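Local coordinates for mandelate racemase/muconate lactonizing enzyme family protein (Bradyrhizobium sp. ORS 278, PDB 3TOY), which is of unassigned function but belongs to the enolase superfamily, whose members join an N-terminal capping domain to a metal-binding beta/alpha barrel, at residues 208-211 against 212-216; 222-226 against 227-231; 354-358 against 359-363. All blocks are in the same frame, centred on the assembly; numbering follows the deposited sequence. Where two conformers were deposited one is given.

Contact 1: residues 208-211 against 212-216; sequences ALLG and PDIAL. With P4C (O-acetaldehydyl-hexaethylene glycol), chain R.
Leu210 and Ile214 meet in the return loop of a beta-alpha-beta unit of the barrel domain, where helix 196-210 gives way to strand 215-219. Gly211 leaves the helix with a positive phi of 79° and starts a type I beta turn that runs through Pro212 and Asp213 to Ile214, turning the chain back along the last helical turn. The two side chains cross at about a right angle, with Leu210 CB 4.1 Å from Ile214 CB. Ile214 straddles this partner: its CG1 branch, beside the backbone N (chi1 -61°), comes within 3.6 Å of Leu210 O, while CG2 approaches Leu210 CD1. That same methyl makes the tighter apolar contact further along, 3.6 Å from Leu216 CD2. On the polar side of the turn a water donates to Leu210 O at 3.0 Å, while Arg207 NH1 hydrogen-bonds to both Gly211 O and Ile214 O. The turn also forms part of a pocket occupied by o-acetaldehydyl-hexaethylene glycol, whose C21 lies 3.5 Å from Pro212 O. Cys179 of helix 168-181 and Ile187 of strand 186-190 receive both Leu210 and Ile214, and the backbone of Ala215 pairs with Arg185 and Ile187 as the parallel sheet begins, while Leu216 bonds to Thr242.

Contact 2: residues 222-226 against 227-231; sequences QSLDP and AEATR. With P4C (O-acetaldehydyl-hexaethylene glycol), chain N.
The guanidinium of Arg231 has O19 of an o-acetaldehydyl-hexaethylene glycol over the centre of one face, and at its edge, in plane, the carboxylate of Glu228. The grip is a side-on salt bridge of two hydrogen bonds: NE bonds to Glu228 OE1 at 3.0 Å from above the carboxylate plane, and NH2 bonds to the syn lone pair of Glu228 OE2 at 2.7 Å. Arg232 NE makes a second salt bridge to OE2. One turn earlier, Asp225 is the N-cap residue of helix 226-236, and its carboxylate makes the capping bond. With CG between the backbone N and carbonyl carbon (chi1 61°), OD1 swings back to accept from Glu228 N at 2.9 Å, and it takes a second bond from O1 of the glycol, also at 2.9 Å. The helix start probably helps stabilise this negative charge. Behind the cap, Ala229 N donates to Asp225 O and Thr230 N to Pro226 O, while Leu224 CD1 lies 3.6 Å from Ala229 CA. Pro317 of a neighbouring subunit packs on Asp225. Within the chain, Pro226 and Ala229 sit on Val259 of helix 253-262, and Thr230 reaches Arg262 of that helix.

Contact 3: residues 354-358 against 359-363; sequences LRVID and GKVTA
Leu354 lays its CD1 methyl on CG1 of Val361, 3.7 Å away, the two side chains crossing at about a right angle. They lie at the open end of a short beta hairpin whose tip is a type I' turn from Ile357 to Lys360, with Asp358 and Gly359 at its corners, both at positive phi. Leu354 gets there because its CG is anti to the backbone N (chi1 -178°), which carries the end of the side chain over to the returning strand. Val361 offers its other branch to Val356, CG2 to CG2 at 4.0 Å, so one valine is flanked by two hydrophobic partners from the incoming arm. The other methyl of Val356, CG1, leans over the turn toward CA of Gly359.

The turn is closed by a single hydrogen-bonded antiparallel pair. Ile357 N donates to Lys360 O at 3.0 Å, in the carbonyl plane, whereas Lys360 N reaches Ile357 O at 3.1 Å from well above that carbonyl's plane, 64° out of it. Lys360 O also receives a CA-H...O contact from Val356 CA at 3.6 Å.

Strand 360-361 in turn lies antiparallel to strand 157-162: Gly359 bonds through its backbone to Ala159 and Val361 to Ile157. The buried side chain of Val361 packs against Leu340, Val342 and Ala328, and Leu354 joins it on Val342, so the hairpin is stitched to strand 340-342 and helix 324-330.

Beyond Val356 and Val361 the arms part: Arg355 O and Thr362 N are 4.8 Å from each other, and a water stands between them, donating to Arg355 O at 2.7 Å and accepting from Thr362 N at 2.8 Å.

Overall arrangement
All three contacts are local turns or caps of the barrel domain, each partly buried, and none touches another. Contacts 1 and 3 reach the same mixed sheet, about 9 Å apart at their nearest atoms; contact 1 leads into a parallel strand and contact 3 supplies an antiparallel one. In both, exposed turn residues (Pro212 and Asp213; Ile357 and Asp358) sit beside a buried one (Ile214; Val361). Contact 2, charged and helical, has four buried touching residues and no exposed one, against four exposed in contact 3, and it touches neighbouring subunits. Its glycol bonds to Asp225, whereas that of contact 1 meets its segments by van der Waals approach and bonds to Asp225 of a second subunit.

Contact 1: residues 208-211 against 212-216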
loop_
_atom_site.group_PDB
_atom_site.type_symbol
_atom_site.label_atom_id
_atom_site.label_comp_id
_atom_site.label_asym_id
_atom_site.label_seq_id
_atom_site.Cartn_x
_atom_site.Cartn_y
_atom_site.Cartn_z
ATOM N N ALA A 208 -19.807 33.274 -18.982
ATOM C CA ALA A 208 -21.023 33.912 -19.486
ATOM C C ALA A 208 -20.747 34.635 -20.804
ATOM O O ALA A 208 -21.570 34.613 -21.717
ATOM C CB ALA A 208 -21.597 34.880 -18.456
ATOM N N LEU A 209 -19.576 35.256 -20.903
ATOM C CA LEU A 209 -19.190 35.981 -22.104
ATOM C C LEU A 209 -18.866 35.059 -23.278
ATOM O O LEU A 209 -19.343 35.274 -24.391
ATOM C CB LEU A 209 -17.978 36.858 -21.824
ATOM C CG LEU A 209 -17.304 37.348 -23.104
ATOM C CD1 LEU A 209 -18.231 38.299 -23.857
ATOM C CD2 LEU A 209 -15.978 38.024 -22.788
ATOM N N LEU A 210 -18.066 34.029 -23.011
ATOM C CA LEU A 210 -17.513 33.151 -24.049
ATOM C C LEU A 210 -18.442 32.004 -24.423
ATOM O O LEU A 210 -18.291 31.389 -25.492
ATOM C CB LEU A 210 -16.161 32.579 -23.595
ATOM C CG LEU A 210 -15.002 33.555 -23.455
ATOM C CD1 LEU A 210 -13.817 32.883 -22.811
ATOM C CD2 LEU A 210 -14.623 34.135 -24.806
ATOM N N GLY A 211 -19.386 31.701 -23.538
ATOM C CA GLY A 211 -20.316 30.593 -23.756
ATOM C C GLY A 211 -19.735 29.220 -23.457
ATOM O O GLY A 211 -18.575 29.103 -23.061
ATOM N N PRO A 212 -20.538 28.162 -23.660
ATOM C CA PRO A 212 -20.146 26.803 -23.289
ATOM C C PRO A 212 -19.099 26.145 -24.195
ATOM O O PRO A 212 -18.484 25.154 -23.794
ATOM C CB PRO A 212 -21.462 26.033 -23.380
ATOM C CG PRO A 212 -22.243 26.776 -24.417
ATOM C CD PRO A 212 -21.926 28.217 -24.155
ATOM N N ASP A 213 -18.878 26.677 -25.394
ATOM C CA ASP A 213 -18.034 25.977 -26.367
ATOM C C ASP A 213 -16.586 26.462 -26.449
ATOM O O ASP A 213 -15.854 26.108 -27.377
ATOM C CB ASP A 213 -18.680 26.034 -27.748
ATOM C CG ASP A 213 -20.070 25.437 -27.753
ATOM O OD1 ASP A 213 -20.336 24.539 -26.919
ATOM O OD2 ASP A 213 -20.894 25.872 -28.581
ATOM N N ILE A 214 -16.176 27.287 -25.496
ATOM C CA ILE A 214 -14.785 27.696 -25.417
ATOM C C ILE A 214 -14.195 27.043 -24.162
ATOM O O ILE A 214 -14.801 27.105 -23.092
ATOM C CB ILE A 214 -14.641 29.235 -25.336
ATOM C CG1 ILE A 214 -15.218 29.901 -26.590
ATOM C CG2 ILE A 214 -13.175 29.626 -25.193
ATOM C CD1 ILE A 214 -14.527 29.462 -27.904
ATOM N N ALA A 215 -13.043 26.388 -24.294
ATOM C CA ALA A 215 -12.393 25.807 -23.120
ATOM C C ALA A 215 -11.797 26.939 -22.266
ATOM O O ALA A 215 -11.262 27.910 -22.798
ATOM C CB ALA A 215 -11.327 24.806 -23.512
ATOM N N LEU A 216 -11.929 26.819 -20.941
ATOM C CA LEU A 216 -11.361 27.791 -20.007
ATOM C C LEU A 216 -10.437 27.042 -19.045
ATOM O O LEU A 216 -10.843 26.038 -18.462
ATOM C CB LEU A 216 -12.458 28.431 -19.167
ATOM C CG LEU A 216 -13.358 29.488 -19.779
ATOM C CD1 LEU A 216 -14.345 29.941 -18.708
ATOM C CD2 LEU A 216 -12.512 30.649 -20.266
HETATM O O1 P4C R . -7.605 13.916 -22.313
HETATM C C2 P4C R . -6.859 14.822 -23.139
HETATM C C3 P4C R . -7.232 14.657 -24.610
HETATM O O4 P4C R . -6.186 15.263 -25.377
HETATM C C5 P4C R . -6.405 15.243 -26.791
HETATM C C6 P4C R . -5.938 16.558 -27.429
HETATM O O7 P4C R . -6.957 17.543 -27.256
HETATM C C8 P4C R . -6.624 18.889 -27.642
HETATM C C9 P4C R . -7.811 19.474 -28.424
HETATM O O10 P4C R . -8.720 20.238 -27.633
HETATM C C11 P4C R . -10.064 20.253 -28.157
HETATM C C12 P4C R . -10.868 19.037 -27.699
HETATM O O13 P4C R . -12.088 19.414 -27.044
HETATM C C14 P4C R . -12.630 18.395 -26.189
HETATM C C15 P4C R . -12.203 18.557 -24.727
HETATM O O16 P4C R . -13.279 18.966 -23.866
HETATM C C17 P4C R . -12.840 19.594 -22.650
HETATM C C18 P4C R . -13.946 20.426 -21.990
HETATM O O19 P4C R . -13.996 21.750 -22.544
HETATM C C20 P4C R . -15.289 22.357 -22.464
HETATM C C21 P4C R . -15.399 23.530 -23.440
HETATM O O22 P4C R . -15.522 23.070 -24.791
HETATM O O HOH W 1 -19.355 28.832 -26.670
#

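Contact 2: residues 222-226 against 227-231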
loop_
_atom_site.group_PDB
_atom_site.type_symbol
_atom_site.label_atom_id
_atom_site.label_comp_id
_atom_site.label_asym_id
_atom_site.label_seq_id
_atom_site.Cartn_x
_atom_site.Cartn_y
_atom_site.Cartn_z
ATOM N N GLN A 222 0.737 28.713 -8.154
ATOM C CA GLN A 222 1.340 28.249 -6.891
ATOM C C GLN A 222 0.881 29.006 -5.653
ATOM O O GLN A 222 1.509 28.902 -4.590
ATOM C CB GLN A 222 2.860 28.315 -6.949
ATOM C CG GLN A 222 3.503 27.686 -8.198
ATOM C CD GLN A 222 4.990 27.880 -8.195
ATOM O OE1 GLN A 222 5.708 27.292 -7.370
ATOM N NE2 GLN A 222 5.484 28.723 -9.113
ATOM N N SER A 223 -0.231 29.721 -5.764
ATOM C CA SER A 223 -0.571 30.711 -4.738
ATOM C C SER A 223 -1.359 30.151 -3.547
ATOM O O SER A 223 -1.552 30.848 -2.554
ATOM C CB SER A 223 -1.315 31.886 -5.368
ATOM O OG SER A 223 -2.537 31.448 -5.985
ATOM N N LEU A 224 -1.818 28.905 -3.636
ATOM C CA LEU A 224 -2.638 28.340 -2.551
ATOM C C LEU A 224 -1.900 27.246 -1.793
ATOM O O LEU A 224 -0.884 26.760 -2.264
ATOM C CB LEU A 224 -3.937 27.765 -3.113
ATOM C CG LEU A 224 -4.747 28.704 -4.006
ATOM C CD1 LEU A 224 -6.020 28.020 -4.488
ATOM C CD2 LEU A 224 -5.085 29.951 -3.187
ATOM N N ASP A 225 -2.425 26.864 -0.622
ATOM C CA ASP A 225 -2.017 25.616 0.036
ATOM C C ASP A 225 -3.003 24.514 -0.331
ATOM O O ASP A 225 -4.052 24.779 -0.940
ATOM C CB ASP A 225 -1.823 25.770 1.566
ATOM C CG ASP A 225 -3.089 26.185 2.314
ATOM O OD1 ASP A 225 -4.209 25.905 1.880
ATOM O OD2 ASP A 225 -2.950 26.797 3.386
ATOM N N PRO A 226 -2.657 23.256 -0.031
ATOM C CA PRO A 226 -3.544 22.203 -0.494
ATOM C C PRO A 226 -4.979 22.285 0.025
ATOM O O PRO A 226 -5.913 22.081 -0.748
ATOM C CB PRO A 226 -2.835 20.930 -0.024
ATOM C CG PRO A 226 -1.379 21.311 -0.135
ATOM C CD PRO A 226 -1.337 22.729 0.363
ATOM N N ALA A 227 -5.180 22.607 1.305
ATOM C CA ALA A 227 -6.554 22.662 1.803
ATOM C C ALA A 227 -7.350 23.777 1.085
ATOM O O ALA A 227 -8.510 23.584 0.702
ATOM C CB ALA A 227 -6.588 22.862 3.340
ATOM N N GLU A 228 -6.723 24.930 0.895
ATOM C CA GLU A 228 -7.443 26.027 0.233
ATOM C C GLU A 228 -7.693 25.732 -1.245
ATOM O O GLU A 228 -8.760 26.059 -1.790
ATOM C CB GLU A 228 -6.719 27.358 0.413
ATOM C CG GLU A 228 -7.458 28.545 -0.237
ATOM C CD GLU A 228 -8.824 28.886 0.396
ATOM O OE1 GLU A 228 -9.165 28.374 1.495
ATOM O OE2 GLU A 228 -9.557 29.713 -0.198
ATOM N N ALA A 229 -6.717 25.111 -1.901
ATOM C CA ALA A 229 -6.899 24.742 -3.299
ATOM C C ALA A 229 -8.085 23.790 -3.408
ATOM O O ALA A 229 -8.961 23.944 -4.247
ATOM C CB ALA A 229 -5.631 24.095 -3.852
ATOM N N THR A 230 -8.120 22.784 -2.548
ATOM C CA THR A 230 -9.257 21.862 -2.560
ATOM C C THR A 230 -10.611 22.563 -2.388
ATOM O O THR A 230 -11.574 22.242 -3.081
ATOM C CB THR A 230 -9.080 20.767 -1.483
ATOM O OG1 THR A 230 -8.074 19.858 -1.943
ATOM C CG2 THR A 230 -10.369 19.976 -1.301
ATOM N N ARG A 231 -10.667 23.488 -1.442
ATOM C CA ARG A 231 -11.877 24.261 -1.162
ATOM C C ARG A 231 -12.297 25.094 -2.386
ATOM O O ARG A 231 -13.451 25.077 -2.793
ATOM C CB ARG A 231 -11.647 25.187 0.043
ATOM C CG ARG A 231 -12.956 25.669 0.665
ATOM C CD ARG A 231 -12.732 26.657 1.821
ATOM N NE ARG A 231 -12.112 27.877 1.323
ATOM C CZ ARG A 231 -12.804 28.946 0.920
ATOM N NH1 ARG A 231 -14.127 28.936 0.992
ATOM N NH2 ARG A 231 -12.171 30.010 0.441
HETATM O O1 P4C N . -5.934 26.507 4.069
HETATM C C2 P4C N . -5.820 27.126 5.361
HETATM C C3 P4C N . -5.879 28.637 5.177
HETATM O O4 P4C N . -4.705 29.197 5.741
HETATM C C5 P4C N . -4.473 30.527 5.296
HETATM C C6 P4C N . -4.381 31.415 6.528
HETATM O O7 P4C N . -5.700 31.666 7.017
HETATM C C8 P4C N . -5.661 32.437 8.221
HETATM C C9 P4C N . -7.070 32.653 8.732
HETATM O O10 P4C N . -7.729 33.494 7.797
HETATM C C11 P4C N . -9.006 33.885 8.282
HETATM C C12 P4C N . -9.759 34.560 7.152
HETATM O O13 P4C N . -9.667 33.744 5.987
HETATM C C14 P4C N . -10.486 34.236 4.925
HETATM C C15 P4C N . -10.556 33.175 3.837
HETATM O O16 P4C N . -11.396 32.119 4.293
HETATM C C17 P4C N . -11.143 30.872 3.653
HETATM C C18 P4C N . -11.968 29.802 4.361
HETATM O O19 P4C N . -13.360 30.054 4.170
HETATM C C20 P4C N . -14.195 29.168 4.915
HETATM C C21 P4C N . -15.659 29.588 4.799
HETATM O O22 P4C N . -15.897 30.797 5.528
#

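Contact 3: residues 354-358 against 359-363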
loop_
_atom_site.group_PDB
_atom_site.type_symbol
_atom_site.label_atom_id
_atom_site.label_comp_id
_atom_site.label_asym_id
_atom_site.label_seq_id
_atom_site.Cartn_x
_atom_site.Cartn_y
_atom_site.Cartn_z
ATOM N N LEU A 354 5.552 34.076 -34.290
ATOM C CA LEU A 354 4.561 33.020 -34.207
ATOM C C LEU A 354 3.276 33.404 -34.912
ATOM O O LEU A 354 2.797 34.519 -34.772
ATOM C CB LEU A 354 4.253 32.733 -32.728
ATOM C CG LEU A 354 3.261 31.603 -32.398
ATOM C CD1 LEU A 354 3.933 30.251 -32.555
ATOM C CD2 LEU A 354 2.776 31.782 -30.977
ATOM N N ARG A 355 2.715 32.471 -35.666
ATOM C CA ARG A 355 1.396 32.658 -36.262
ATOM C C ARG A 355 0.378 31.652 -35.716
ATOM O O ARG A 355 0.671 30.465 -35.605
ATOM C CB ARG A 355 1.487 32.514 -37.789
ATOM C CG ARG A 355 1.972 33.789 -38.493
ATOM C CD ARG A 355 2.202 33.594 -39.993
ATOM N NE ARG A 355 3.620 33.416 -40.322
ATOM C CZ ARG A 355 4.566 34.331 -40.102
ATOM N NH1 ARG A 355 4.263 35.492 -39.528
ATOM N NH2 ARG A 355 5.827 34.081 -40.438
ATOM N N VAL A 356 -0.816 32.137 -35.390
ATOM C CA VAL A 356 -1.928 31.286 -34.964
ATOM C C VAL A 356 -3.018 31.285 -36.026
ATOM O O VAL A 356 -3.554 32.335 -36.372
ATOM C CB VAL A 356 -2.534 31.800 -33.659
ATOM C CG1 VAL A 356 -3.699 30.920 -33.219
ATOM C CG2 VAL A 356 -1.464 31.861 -32.597
ATOM N N ILE A 357 -3.348 30.103 -36.536
ATOM C CA ILE A 357 -4.388 29.967 -37.558
ATOM C C ILE A 357 -5.501 29.005 -37.115
ATOM O O ILE A 357 -5.262 27.799 -36.898
ATOM C CB ILE A 357 -3.779 29.470 -38.901
ATOM C CG1 ILE A 357 -2.630 30.391 -39.343
ATOM C CG2 ILE A 357 -4.861 29.334 -39.983
ATOM C CD1 ILE A 357 -1.933 29.921 -40.607
ATOM N N ASP A 358 -6.728 29.518 -37.017
ATOM C CA ASP A 358 -7.855 28.684 -36.607
ATOM C C ASP A 358 -7.553 28.032 -35.259
ATOM O O ASP A 358 -7.809 26.850 -35.066
ATOM C CB ASP A 358 -8.138 27.590 -37.642
ATOM C CG ASP A 358 -9.473 26.885 -37.403
ATOM O OD1 ASP A 358 -10.374 27.507 -36.810
ATOM O OD2 ASP A 358 -9.627 25.711 -37.813
ATOM N N GLY A 359 -7.005 28.815 -34.334
ATOM C CA GLY A 359 -6.704 28.338 -32.984
ATOM C C GLY A 359 -5.669 27.228 -32.912
ATOM O O GLY A 359 -5.625 26.483 -31.928
ATOM N N LYS A 360 -4.842 27.093 -33.945
ATOM C CA LYS A 360 -3.792 26.075 -33.922
ATOM C C LYS A 360 -2.462 26.663 -34.335
ATOM O O LYS A 360 -2.412 27.723 -34.966
ATOM C CB LYS A 360 -4.145 24.894 -34.822
ATOM C CG LYS A 360 -5.477 24.263 -34.458
ATOM C CD LYS A 360 -5.746 23.013 -35.263
ATOM C CE LYS A 360 -7.193 22.573 -35.056
ATOM N NZ LYS A 360 -7.565 21.413 -35.902
ATOM N N VAL A 361 -1.382 25.983 -33.968
ATOM C CA VAL A 361 -0.049 26.475 -34.286
ATOM C C VAL A 361 0.739 25.392 -35.017
ATOM O O VAL A 361 0.718 24.219 -34.633
ATOM C CB VAL A 361 0.691 26.945 -33.030
ATOM C CG1 VAL A 361 2.177 27.130 -33.306
ATOM C CG2 VAL A 361 0.063 28.217 -32.467
ATOM N N THR A 362 1.409 25.773 -36.105
ATOM C CA THR A 362 2.195 24.809 -36.894
ATOM C C THR A 362 3.689 25.146 -36.831
ATOM O O THR A 362 4.061 26.314 -36.954
ATOM C CB THR A 362 1.742 24.821 -38.362
ATOM O OG1 THR A 362 0.366 24.416 -38.432
ATOM C CG2 THR A 362 2.564 23.877 -39.169
ATOM N N ALA A 363 4.544 24.139 -36.632
ATOM C CA ALA A 363 5.991 24.354 -36.539
ATOM C C ALA A 363 6.505 25.000 -37.823
ATOM O O ALA A 363 6.082 24.622 -38.907
ATOM C CB ALA A 363 6.702 23.056 -36.359
HETATM O O HOH W 2 0.881 28.275 -37.165
#